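Local coordinates for putative periplasmic protein (Wolinella succinogenes, PDB 3KN3), which probably serves as a periplasmic substrate-binding protein, perhaps for an ABC-type tungstate transporter, and has been observed with glutathione in its site, at residues S124-K129 and L168-R173; K116-G121 and I159-E164; R131-E136 and D196-N201; G139-P142 and W147-E150. All coordinates share one frame; numbering follows the deposited sequence.

Contact 1 of 4, residues S124-K129 and L168-R173; sequences SGTHSK and LTLTDR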
loop_
_atom_site.group_PDB
_atom_site.type_symbol
_atom_site.label_atom_id
_atom_site.label_comp_id
_atom_site.label_asym_id
_atom_site.label_seq_id
_atom_site.Cartn_x
_atom_site.Cartn_y
_atom_site.Cartn_z
ATOM N N SER A 124 -3.309 -10.749 -4.082
ATOM C CA SER A 124 -3.118 -9.320 -4.236
ATOM C C SER A 124 -2.731 -8.709 -2.905
ATOM O O SER A 124 -3.068 -9.246 -1.854
ATOM C CB SER A 124 -4.410 -8.683 -4.741
ATOM O OG SER A 124 -4.172 -7.418 -5.313
ATOM N N GLY A 125 -2.023 -7.587 -2.956
ATOM C CA GLY A 125 -1.676 -6.868 -1.743
ATOM C C GLY A 125 -2.931 -6.231 -1.187
ATOM O O GLY A 125 -3.148 -6.176 0.025
ATOM N N THR A 126 -3.762 -5.749 -2.105
ATOM C CA THR A 126 -5.040 -5.167 -1.770
ATOM C C THR A 126 -5.961 -6.228 -1.174
ATOM O O THR A 126 -6.673 -5.962 -0.209
ATOM C CB THR A 126 -5.678 -4.518 -3.008
ATOM O OG1 THR A 126 -4.748 -3.588 -3.574
ATOM C CG2 THR A 126 -6.920 -3.765 -2.635
ATOM N N HIS A 127 -5.926 -7.440 -1.716
ATOM C CA HIS A 127 -6.802 -8.486 -1.209
ATOM C C HIS A 127 -6.446 -8.873 0.217
ATOM O O HIS A 127 -7.326 -9.032 1.055
ATOM C CB HIS A 127 -6.818 -9.718 -2.121
ATOM C CG HIS A 127 -7.797 -10.776 -1.693
ATOM N ND1 HIS A 127 -7.601 -12.113 -1.937
ATOM C CD2 HIS A 127 -8.972 -10.684 -1.025
ATOM C CE1 HIS A 127 -8.615 -12.808 -1.441
ATOM N NE2 HIS A 127 -9.459 -11.965 -0.886
ATOM N N SER A 128 -5.162 -9.025 0.508
ATOM C CA SER A 128 -4.785 -9.471 1.848
ATOM C C SER A 128 -4.956 -8.344 2.863
ATOM O O SER A 128 -5.183 -8.589 4.043
ATOM C CB SER A 128 -3.369 -10.031 1.874
ATOM O OG SER A 128 -2.469 -9.074 1.366
ATOM N N LYS A 129 -4.870 -7.109 2.391
ATOM C CA LYS A 129 -5.202 -5.961 3.219
ATOM C C LYS A 129 -6.683 -5.947 3.570
ATOM O O LYS A 129 -7.048 -5.778 4.723
ATOM C CB LYS A 129 -4.861 -4.664 2.502
ATOM C CG LYS A 129 -5.288 -3.442 3.275
ATOM C CD LYS A 129 -4.683 -3.455 4.658
ATOM C CE LYS A 129 -4.796 -2.088 5.312
ATOM N NZ LYS A 129 -4.069 -2.049 6.598
ATOM N N LEU A 168 -20.347 -2.468 -3.004
ATOM C CA LEU A 168 -19.192 -1.750 -2.477
ATOM C C LEU A 168 -17.889 -2.484 -2.723
ATOM O O LEU A 168 -17.878 -3.704 -2.924
ATOM C CB LEU A 168 -19.342 -1.581 -0.965
ATOM C CG LEU A 168 -20.588 -0.875 -0.464
ATOM C CD1 LEU A 168 -20.662 -0.931 1.050
ATOM C CD2 LEU A 168 -20.577 0.551 -0.969
ATOM N N THR A 169 -16.786 -1.747 -2.675
ATOM C CA THR A 169 -15.482 -2.390 -2.650
ATOM C C THR A 169 -14.378 -1.549 -1.990
ATOM O O THR A 169 -14.542 -0.356 -1.719
ATOM C CB THR A 169 -15.034 -2.843 -4.070
ATOM O OG1 THR A 169 -13.953 -3.775 -3.956
ATOM C CG2 THR A 169 -14.595 -1.642 -4.902
ATOM N N LEU A 170 -13.243 -2.195 -1.745
ATOM C CA LEU A 170 -12.088 -1.537 -1.166
ATOM C C LEU A 170 -10.962 -1.395 -2.192
ATOM O O LEU A 170 -10.512 -2.380 -2.782
ATOM C CB LEU A 170 -11.597 -2.333 0.029
ATOM C CG LEU A 170 -10.343 -1.821 0.724
ATOM C CD1 LEU A 170 -10.410 -2.141 2.221
ATOM C CD2 LEU A 170 -9.085 -2.395 0.079
ATOM N N THR A 171 -10.498 -0.170 -2.396
ATOM C CA THR A 171 -9.445 0.055 -3.375
ATOM C C THR A 171 -8.444 1.073 -2.869
ATOM O O THR A 171 -8.759 1.914 -2.029
ATOM C CB THR A 171 -10.006 0.553 -4.714
ATOM O OG1 THR A 171 -8.923 0.820 -5.606
ATOM C CG2 THR A 171 -10.803 1.837 -4.515
ATOM N N ASP A 172 -7.223 0.989 -3.376
ATOM C CA ASP A 172 -6.247 2.023 -3.103
ATOM C C ASP A 172 -6.720 3.302 -3.791
ATOM O O ASP A 172 -7.441 3.262 -4.790
ATOM C CB ASP A 172 -4.880 1.608 -3.632
ATOM C CG ASP A 172 -4.874 1.448 -5.128
ATOM O OD1 ASP A 172 -5.229 0.349 -5.623
ATOM O OD2 ASP A 172 -4.540 2.440 -5.805
ATOM N N ARG A 173 -6.312 4.439 -3.247
ATOM C CA ARG A 173 -6.764 5.728 -3.746
ATOM C C ARG A 173 -6.278 5.989 -5.171
ATOM O O ARG A 173 -6.995 6.560 -5.986
ATOM C CB ARG A 173 -6.290 6.839 -2.809
ATOM C CG ARG A 173 -6.795 8.201 -3.188
ATOM C CD ARG A 173 -6.322 9.240 -2.208
ATOM N NE ARG A 173 -6.864 9.037 -0.866
ATOM C CZ ARG A 173 -7.978 9.614 -0.427
ATOM N NH1 ARG A 173 -8.666 10.413 -1.240
ATOM N NH2 ARG A 173 -8.407 9.398 0.816
#
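T126 places CG2 anti to its backbone N (chi1 -54°, measured to OG1) and L170 likewise swings CG anti to N, so that a methyl of each reaches across between helix 125-138 and strand 168-172. The closest approach is T126 CG2 to L170 CD2, at 3.7 Å, with the two side chains running obliquely to one another. The same threonine methyl lies 3.9 Å from the backbone O of L170, a van der Waals contact with the strand backbone. The backbones stay apart: T126 CA and T171 CA are 7.0 Å from each other. Because CG2 takes the apolar side, T126 OG1 is turned beside its own N, where it is hydrogen-bonded to a bound glycerol, as is S124 OG. D172 OD1 stops 4.5 Å from T126 OG1, and its polar end is engaged instead by T175 in the helix that D172 N-caps. Next to it in the strand, T171 OG1 donates to D172 O (3.0 Å), in the carbonyl plane and on a lone pair, which probably helps hold the threonine's rotation. M155 of helix 155-164 touches both T126 and T171. The first turn of helix 125-138, with S124 at its N-cap position, holds G125 and T126, both of which contact glutathione in a structure of this protein; a helix N terminus beside a strand end at the ligand cleft is characteristic of the periplasmic binding protein fold.

Contact 2 of 4, residues K116-G121 and I159-E164; sequences KFVSRG and INIAEE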
loop_
_atom_site.group_PDB
_atom_site.type_symbol
_atom_site.label_atom_id
_atom_site.label_comp_id
_atom_site.label_asym_id
_atom_site.label_seq_id
_atom_site.Cartn_x
_atom_site.Cartn_y
_atom_site.Cartn_z
ATOM N N LYS A 116 -23.932 -5.681 -0.864
ATOM C CA LYS A 116 -22.985 -6.369 -1.713
ATOM C C LYS A 116 -21.589 -5.804 -1.499
ATOM O O LYS A 116 -21.373 -4.600 -1.566
ATOM C CB LYS A 116 -23.404 -6.271 -3.187
ATOM C CG LYS A 116 -22.448 -6.927 -4.154
ATOM C CD LYS A 116 -22.563 -8.456 -4.155
ATOM C CE LYS A 116 -23.980 -8.969 -4.445
ATOM N NZ LYS A 116 -24.582 -8.505 -5.734
ATOM N N PHE A 117 -20.646 -6.693 -1.229
ATOM C CA PHE A 117 -19.264 -6.309 -1.125
ATOM C C PHE A 117 -18.396 -7.182 -2.022
ATOM O O PHE A 117 -18.394 -8.404 -1.905
ATOM C CB PHE A 117 -18.777 -6.396 0.323
ATOM C CG PHE A 117 -17.391 -5.881 0.498
ATOM C CD1 PHE A 117 -17.170 -4.581 0.897
ATOM C CD2 PHE A 117 -16.297 -6.679 0.188
ATOM C CE1 PHE A 117 -15.883 -4.097 1.033
ATOM C CE2 PHE A 117 -15.014 -6.197 0.317
ATOM C CZ PHE A 117 -14.810 -4.902 0.736
ATOM N N VAL A 118 -17.629 -6.540 -2.893
ATOM C CA VAL A 118 -16.783 -7.251 -3.838
ATOM C C VAL A 118 -15.312 -7.289 -3.430
ATOM O O VAL A 118 -14.652 -6.266 -3.331
ATOM C CB VAL A 118 -16.888 -6.637 -5.241
ATOM C CG1 VAL A 118 -16.091 -7.484 -6.251
ATOM C CG2 VAL A 118 -18.362 -6.503 -5.648
ATOM N N SER A 119 -14.803 -8.492 -3.226
ATOM C CA SER A 119 -13.410 -8.685 -2.873
ATOM C C SER A 119 -12.581 -8.994 -4.127
ATOM O O SER A 119 -13.085 -9.591 -5.093
ATOM C CB SER A 119 -13.300 -9.830 -1.864
ATOM O OG SER A 119 -11.968 -10.273 -1.725
ATOM N N ARG A 120 -11.312 -8.588 -4.105
ATOM C CA ARG A 120 -10.384 -8.917 -5.185
ATOM C C ARG A 120 -10.332 -10.425 -5.370
ATOM O O ARG A 120 -10.266 -10.909 -6.491
ATOM C CB ARG A 120 -8.966 -8.387 -4.893
ATOM C CG ARG A 120 -8.785 -6.894 -5.093
ATOM C CD ARG A 120 -8.687 -6.515 -6.550
ATOM N NE ARG A 120 -7.502 -7.086 -7.197
ATOM C CZ ARG A 120 -6.313 -6.487 -7.255
ATOM N NH1 ARG A 120 -6.120 -5.296 -6.699
ATOM N NH2 ARG A 120 -5.305 -7.083 -7.871
ATOM N N GLY A 121 -10.339 -11.163 -4.265
ATOM C CA GLY A 121 -10.271 -12.614 -4.318
ATOM C C GLY A 121 -9.185 -13.172 -5.235
ATOM O O GLY A 121 -9.401 -14.173 -5.912
ATOM N N ILE A 159 -13.646 -3.111 -9.362
ATOM C CA ILE A 159 -14.416 -1.883 -9.199
ATOM C C ILE A 159 -15.617 -1.890 -10.153
ATOM O O ILE A 159 -16.732 -1.512 -9.791
ATOM C CB ILE A 159 -13.563 -0.624 -9.441
ATOM C CG1 ILE A 159 -12.440 -0.527 -8.406
ATOM C CG2 ILE A 159 -14.424 0.615 -9.377
ATOM C CD1 ILE A 159 -11.651 0.747 -8.479
ATOM N N ASN A 160 -15.396 -2.331 -11.378
ATOM C CA ASN A 160 -16.503 -2.378 -12.327
ATOM C C ASN A 160 -17.574 -3.387 -11.923
ATOM O O ASN A 160 -18.770 -3.146 -12.103
ATOM C CB ASN A 160 -16.005 -2.629 -13.751
ATOM C CG ASN A 160 -15.270 -1.423 -14.323
ATOM O OD1 ASN A 160 -15.701 -0.273 -14.146
ATOM N ND2 ASN A 160 -14.152 -1.678 -15.005
ATOM N N ILE A 161 -17.144 -4.508 -11.362
ATOM C CA ILE A 161 -18.095 -5.481 -10.867
ATOM C C ILE A 161 -18.908 -4.883 -9.730
ATOM O O ILE A 161 -20.128 -5.042 -9.710
ATOM C CB ILE A 161 -17.393 -6.756 -10.412
ATOM C CG1 ILE A 161 -16.886 -7.545 -11.624
ATOM C CG2 ILE A 161 -18.325 -7.611 -9.599
ATOM C CD1 ILE A 161 -15.837 -8.583 -11.257
ATOM N N ALA A 162 -18.245 -4.190 -8.793
ATOM C CA ALA A 162 -18.961 -3.575 -7.672
ATOM C C ALA A 162 -19.995 -2.587 -8.187
ATOM O O ALA A 162 -21.116 -2.523 -7.689
ATOM C CB ALA A 162 -17.993 -2.878 -6.658
ATOM N N GLU A 163 -19.604 -1.813 -9.186
ATOM C CA GLU A 163 -20.498 -0.835 -9.781
ATOM C C GLU A 163 -21.665 -1.564 -10.462
ATOM O O GLU A 163 -22.825 -1.177 -10.320
ATOM C CB GLU A 163 -19.721 0.038 -10.772
ATOM C CG GLU A 163 -20.428 1.305 -11.219
ATOM C CD GLU A 163 -21.474 1.072 -12.314
ATOM O OE1 GLU A 163 -21.233 0.248 -13.230
ATOM O OE2 GLU A 163 -22.533 1.740 -12.254
ATOM N N GLU A 164 -21.350 -2.635 -11.183
ATOM C CA GLU A 164 -22.368 -3.398 -11.900
ATOM C C GLU A 164 -23.425 -3.938 -10.952
ATOM O O GLU A 164 -24.615 -3.866 -11.242
ATOM C CB GLU A 164 -21.737 -4.542 -12.699
ATOM C CG GLU A 164 -21.418 -4.172 -14.143
ATOM C CD GLU A 164 -20.039 -4.657 -14.612
ATOM O OE1 GLU A 164 -19.747 -5.876 -14.522
ATOM O OE2 GLU A 164 -19.253 -3.807 -15.093
#
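V118, in the middle of strand 117-119, brings its CA to 5.7 Å from the CA of A162, a close approach between this strand and helix 155-164. The small alanine probably permits this, since V118 reaches the helix backbone itself at A162 CA. With CG1 anti to its backbone N (chi1 -175°), V118 splays its two methyls against two consecutive helix residues. CG2 of V118 presses on A162 itself, lying 3.6 Å from A162 CA and 3.8 Å from A162 CB. The other methyl, V118 CG1, meets I161 CG2 at 4.0 Å, the valine and isoleucine side chains crossing at about a right angle. Polar groups of the strand point to other partners: the O of V118 receives T169 OG1 from the neighbouring strand, and S119 OG accepts G121 N in an ST turn at 3.1 Å. The helix connects parallel strands 148-150 and 168-172, packing over strand 117-119, which lies between them in the sheet: a beta-alpha-beta crossover. Across this interface everything that touches is carbon, so the fit of methyl against methyl, rather than any directional bond, probably sets how the helix sits on the sheet.

Contact 3 of 4, residues R131-E136 and D196-N201; sequences REVWKE and DNTLKN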
loop_
_atom_site.group_PDB
_atom_site.type_symbol
_atom_site.label_atom_id
_atom_site.label_comp_id
_atom_site.label_asym_id
_atom_site.label_seq_id
_atom_site.Cartn_x
_atom_site.Cartn_y
_atom_site.Cartn_z
ATOM N N ARG A 131 -8.746 -8.412 3.546
ATOM C CA ARG A 131 -8.977 -9.511 4.475
ATOM C C ARG A 131 -8.610 -9.102 5.893
ATOM O O ARG A 131 -9.335 -9.398 6.836
ATOM C CB ARG A 131 -8.203 -10.761 4.044
ATOM C CG ARG A 131 -8.796 -11.417 2.801
ATOM C CD ARG A 131 -7.900 -12.494 2.204
ATOM N NE ARG A 131 -7.746 -13.646 3.084
ATOM C CZ ARG A 131 -8.697 -14.549 3.302
ATOM N NH1 ARG A 131 -8.469 -15.569 4.123
ATOM N NH2 ARG A 131 -9.878 -14.427 2.707
ATOM N N GLU A 132 -7.486 -8.409 6.046
ATOM C CA GLU A 132 -7.083 -7.918 7.357
ATOM C C GLU A 132 -8.141 -6.985 7.948
ATOM O O GLU A 132 -8.458 -7.056 9.135
ATOM C CB GLU A 132 -5.733 -7.210 7.277
ATOM C CG GLU A 132 -4.647 -7.830 8.153
ATOM C CD GLU A 132 -4.860 -7.601 9.656
ATOM O OE1 GLU A 132 -3.863 -7.291 10.350
ATOM O OE2 GLU A 132 -6.006 -7.731 10.149
ATOM N N VAL A 133 -8.696 -6.112 7.118
ATOM C CA VAL A 133 -9.705 -5.182 7.608
ATOM C C VAL A 133 -10.973 -5.876 8.154
ATOM O O VAL A 133 -11.489 -5.459 9.203
ATOM C CB VAL A 133 -10.058 -4.138 6.540
ATOM C CG1 VAL A 133 -11.137 -3.191 7.052
ATOM C CG2 VAL A 133 -8.795 -3.368 6.117
ATOM N N TRP A 134 -11.466 -6.912 7.453
ATOM C CA TRP A 134 -12.640 -7.684 7.903
ATOM C C TRP A 134 -12.346 -8.401 9.211
ATOM O O TRP A 134 -13.179 -8.468 10.098
ATOM C CB TRP A 134 -13.103 -8.724 6.853
ATOM C CG TRP A 134 -13.862 -8.119 5.729
ATOM C CD1 TRP A 134 -13.415 -7.901 4.459
ATOM C CD2 TRP A 134 -15.202 -7.612 5.772
ATOM N NE1 TRP A 134 -14.389 -7.288 3.712
ATOM C CE2 TRP A 134 -15.497 -7.102 4.494
ATOM C CE3 TRP A 134 -16.180 -7.546 6.765
ATOM C CZ2 TRP A 134 -16.725 -6.534 4.186
ATOM C CZ3 TRP A 134 -17.393 -6.984 6.461
ATOM C CH2 TRP A 134 -17.659 -6.483 5.184
ATOM N N LYS A 135 -11.150 -8.957 9.300
ATOM C CA LYS A 135 -10.695 -9.632 10.503
ATOM C C LYS A 135 -10.725 -8.686 11.708
ATOM O O LYS A 135 -11.260 -9.034 12.758
ATOM C CB LYS A 135 -9.280 -10.157 10.270
ATOM C CG LYS A 135 -8.882 -11.327 11.120
ATOM C CD LYS A 135 -8.001 -12.254 10.299
ATOM C CE LYS A 135 -6.950 -11.473 9.502
ATOM N NZ LYS A 135 -6.167 -12.359 8.580
ATOM N N GLU A 136 -10.166 -7.486 11.539
ATOM C CA GLU A 136 -10.183 -6.471 12.592
ATOM C C GLU A 136 -11.607 -6.038 12.928
ATOM O O GLU A 136 -11.924 -5.760 14.082
ATOM C CB GLU A 136 -9.362 -5.241 12.194
ATOM C CG GLU A 136 -7.856 -5.466 12.077
ATOM C CD GLU A 136 -7.075 -4.164 11.842
ATOM O OE1 GLU A 136 -7.445 -3.123 12.439
ATOM O OE2 GLU A 136 -6.087 -4.182 11.067
ATOM N N ASP A 196 -9.962 6.235 8.498
ATOM C CA ASP A 196 -9.743 5.288 9.579
ATOM C C ASP A 196 -8.273 4.790 9.539
ATOM O O ASP A 196 -7.731 4.532 8.465
ATOM C CB ASP A 196 -10.765 4.154 9.434
ATOM C CG ASP A 196 -11.011 3.403 10.732
ATOM O OD1 ASP A 196 -10.023 2.960 11.369
ATOM O OD2 ASP A 196 -12.195 3.236 11.109
ATOM N N ASN A 197 -7.618 4.682 10.693
ATOM C CA ASN A 197 -6.224 4.228 10.735
ATOM C C ASN A 197 -5.993 2.857 10.124
ATOM O O ASN A 197 -4.939 2.580 9.574
ATOM C CB ASN A 197 -5.677 4.227 12.166
ATOM C CG ASN A 197 -4.837 5.457 12.476
ATOM O OD1 ASN A 197 -4.745 6.380 11.670
ATOM N ND2 ASN A 197 -4.230 5.476 13.653
ATOM N N THR A 198 -6.972 1.978 10.233
ATOM C CA THR A 198 -6.807 0.643 9.677
ATOM C C THR A 198 -6.806 0.630 8.126
ATOM O O THR A 198 -6.487 -0.385 7.505
ATOM C CB THR A 198 -7.840 -0.332 10.270
ATOM O OG1 THR A 198 -7.468 -1.677 9.962
ATOM C CG2 THR A 198 -9.229 -0.043 9.734
ATOM N N LEU A 199 -7.142 1.764 7.510
ATOM C CA LEU A 199 -7.121 1.894 6.050
ATOM C C LEU A 199 -5.815 2.498 5.510
ATOM O O LEU A 199 -5.654 2.698 4.306
ATOM C CB LEU A 199 -8.311 2.726 5.573
ATOM C CG LEU A 199 -9.659 1.998 5.746
ATOM C CD1 LEU A 199 -10.821 2.881 5.333
ATOM C CD2 LEU A 199 -9.661 0.673 4.973
ATOM N N LYS A 200 -4.881 2.788 6.401
ATOM C CA LYS A 200 -3.637 3.401 5.977
ATOM C C LYS A 200 -2.722 2.406 5.266
ATOM O O LYS A 200 -2.692 1.219 5.587
ATOM C CB LYS A 200 -2.952 4.111 7.150
ATOM C CG LYS A 200 -3.143 5.630 7.098
ATOM C CD LYS A 200 -3.852 6.205 8.310
ATOM C CE LYS A 200 -2.851 6.629 9.385
ATOM N NZ LYS A 200 -3.223 7.900 10.100
ATOM N N ASN A 201 -2.006 2.910 4.272
ATOM C CA ASN A 201 -1.148 2.098 3.414
ATOM C C ASN A 201 0.336 2.396 3.655
ATOM O O ASN A 201 0.760 3.551 3.600
ATOM C CB ASN A 201 -1.476 2.385 1.948
ATOM C CG ASN A 201 -0.967 1.295 1.003
ATOM O OD1 ASN A 201 -0.584 0.204 1.438
ATOM N ND2 ASN A 201 -0.988 1.580 -0.298
#
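E136 and T198 meet at the outer end of this contact, their side chains sliding past each other in opposite directions. E136 carries CG beside its backbone N (chi1 -67°) and then runs extended, which delivers the carboxylate to the threonine hydroxyl. T198 points OG1 back by placing it anti to its own N (chi1 -166°), an arrangement that leaves CG2 in the crowded position between N and the carbonyl carbon. The resulting bond, T198 OG1 to E136 OE1, measures 2.9 Å but is weak. Deeper in, V133 uses the methyl that is anti to its carbonyl carbon: CG2 lies 4.0 Å from T198 O and 4.3 Å from L199 CD2. That same T198 O accepts a hydrogen bond from K129 NZ, one turn earlier on the helix. Within the loop, the short 3-10 turn 197-199 is closed by L199 N to D196 O (3.0 Å), and K200 NZ grips N197 OD1 at 2.7 Å, tilted 27° from the carbonyl plane. Further along, N201, a residue seen to contact glutathione, hydrogen-bonds H61. The chemistry is graded from inside to outside: apolar contact is made by buried V133 and L199, while at the exposed end the carboxylate of E136 adds one weak hydrogen bond, so the joint probably rests more on apolar packing than on this polar pair.

Contact 4 of 4, residues G139-P142 and W147-E150; sequences GKIP and WYIE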
loop_
_atom_site.group_PDB
_atom_site.type_symbol
_atom_site.label_atom_id
_atom_site.label_comp_id
_atom_site.label_asym_id
_atom_site.label_seq_id
_atom_site.Cartn_x
_atom_site.Cartn_y
_atom_site.Cartn_z
ATOM N N GLY A 139 -13.767 -9.867 13.379
ATOM C CA GLY A 139 -13.072 -11.024 13.916
ATOM C C GLY A 139 -13.088 -12.234 12.986
ATOM O O GLY A 139 -12.625 -13.313 13.349
ATOM N N LYS A 140 -13.619 -12.054 11.779
ATOM C CA LYS A 140 -13.648 -13.121 10.780
ATOM C C LYS A 140 -13.811 -12.555 9.371
ATOM O O LYS A 140 -14.365 -11.470 9.181
ATOM C CB LYS A 140 -14.784 -14.094 11.059
ATOM C CG LYS A 140 -16.145 -13.444 10.978
ATOM C CD LYS A 140 -17.230 -14.473 10.776
ATOM C CE LYS A 140 -18.591 -13.809 10.596
ATOM N NZ LYS A 140 -18.603 -12.869 9.439
ATOM N N ILE A 141 -13.319 -13.287 8.380
ATOM C CA ILE A 141 -13.571 -12.923 6.998
ATOM C C ILE A 141 -14.871 -13.566 6.574
ATOM O O ILE A 141 -15.015 -14.775 6.658
ATOM C CB ILE A 141 -12.475 -13.425 6.097
ATOM C CG1 ILE A 141 -11.134 -13.345 6.827
ATOM C CG2 ILE A 141 -12.499 -12.663 4.778
ATOM C CD1 ILE A 141 -10.230 -12.266 6.332
ATOM N N PRO A 142 -15.834 -12.758 6.131
ATOM C CA PRO A 142 -17.165 -13.281 5.789
ATOM C C PRO A 142 -17.168 -14.072 4.465
ATOM O O PRO A 142 -18.100 -13.966 3.672
ATOM C CB PRO A 142 -18.012 -12.014 5.665
ATOM C CG PRO A 142 -17.028 -10.947 5.241
ATOM C CD PRO A 142 -15.703 -11.314 5.871
ATOM N N TRP A 147 -23.658 -12.168 0.423
ATOM C CA TRP A 147 -23.375 -10.805 -0.065
ATOM C C TRP A 147 -21.884 -10.529 -0.325
ATOM O O TRP A 147 -21.524 -9.505 -0.898
ATOM C CB TRP A 147 -23.931 -9.762 0.920
ATOM C CG TRP A 147 -23.527 -10.065 2.320
ATOM C CD1 TRP A 147 -24.201 -10.836 3.210
ATOM C CD2 TRP A 147 -22.323 -9.650 2.977
ATOM N NE1 TRP A 147 -23.506 -10.917 4.385
ATOM C CE2 TRP A 147 -22.348 -10.190 4.269
ATOM C CE3 TRP A 147 -21.236 -8.856 2.602
ATOM C CZ2 TRP A 147 -21.331 -9.972 5.186
ATOM C CZ3 TRP A 147 -20.225 -8.641 3.515
ATOM C CH2 TRP A 147 -20.279 -9.196 4.790
ATOM N N TYR A 148 -21.032 -11.452 0.101
ATOM C CA TYR A 148 -19.587 -11.297 -0.032
ATOM C C TYR A 148 -19.066 -12.050 -1.267
ATOM O O TYR A 148 -18.931 -13.265 -1.261
ATOM C CB TYR A 148 -18.895 -11.766 1.258
ATOM C CG TYR A 148 -17.403 -11.562 1.272
ATOM C CD1 TYR A 148 -16.525 -12.613 1.008
ATOM C CD2 TYR A 148 -16.867 -10.319 1.552
ATOM C CE1 TYR A 148 -15.143 -12.414 1.016
ATOM C CE2 TYR A 148 -15.510 -10.111 1.568
ATOM C CZ TYR A 148 -14.644 -11.150 1.301
ATOM O OH TYR A 148 -13.285 -10.894 1.329
ATOM N N ILE A 149 -18.778 -11.303 -2.323
ATOM C CA ILE A 149 -18.374 -11.856 -3.604
ATOM C C ILE A 149 -16.852 -11.691 -3.845
ATOM O O ILE A 149 -16.288 -10.615 -3.627
ATOM C CB ILE A 149 -19.207 -11.229 -4.764
ATOM C CG1 ILE A 149 -20.559 -11.926 -4.882
ATOM C CG2 ILE A 149 -18.500 -11.362 -6.117
ATOM C CD1 ILE A 149 -21.430 -11.783 -3.661
ATOM N N GLU A 150 -16.205 -12.774 -4.274
ATOM C CA GLU A 150 -14.793 -12.760 -4.665
ATOM C C GLU A 150 -14.673 -12.768 -6.193
ATOM O O GLU A 150 -15.011 -13.749 -6.846
ATOM C CB GLU A 150 -14.054 -13.956 -4.057
ATOM C CG GLU A 150 -14.680 -14.467 -2.754
ATOM C CD GLU A 150 -13.654 -14.966 -1.744
ATOM O OE1 GLU A 150 -13.906 -16.006 -1.095
ATOM O OE2 GLU A 150 -12.597 -14.318 -1.596
#
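P142 and Y148 form the closest backbone pair here, their CA atoms 6.6 Å apart where the loop after helix 125-138 comes back beside the start of strand 148-150. G139 leaves the helix with a positive phi of 78°, and the chain then runs through K140 and I141 to the proline. The proline O sits 3.4 Å from Y148 CB, so backbone as well as ring abuts the tyrosine. P142 CG lies over one face of the Y148 ring, 4.1 Å from its centroid and 25° off the ring normal, a CH-pi contact displaced toward the rim. The same CG also meets the indole obliquely, 3.7 Å from CH2 of W147; the proline and tryptophan side chains cross at about a right angle. W147 gets there with CG lodged between its N and carbonyl carbon (chi1 49°). Strand 117-119, helix 125-138 and strand 148-150 make a beta-alpha-beta unit whose two strands are parallel neighbours in the sheet, and this loop is its return. W134, on that helix, touches P142 and meets Y148 edge-to-face. Y148 OH hydrogen-bonds E130 and, weakly, S119 OG. Replacing Y148 with a leucine would probably deprive P142 CG of its aromatic face and leave the E130 carboxylate without the hydroxyl that bonds it. Close by, I141 CG2 comes to 4.0 Å from Y148 OH, approaching the ring obliquely, while K140 turns its NZ to E111 in a salt bridge.

From the N terminus, the first of these segments along the chain is 116-121, which opens contact 2; helix 125-138 then opens contacts 1 and 3 in turn. Contact 4 closes first, after a short loop of four residues, and lies within the loops of all three others. Contact 2 closes next at 159-164, contact 1 at 168-173 and contact 3 last at 196-201, so these three cross one another. Contacts 1, 2 and 4 all reach the five-stranded sheet, where 117-119 lies between 148-150 and 168-172. Contacts 1 and 3 share helix 125-138, tying it to that sheet and to the loop before strand 202-208. W134, in segment 131-136, also packs on W147, bringing contact 4 against the helix of contact 3.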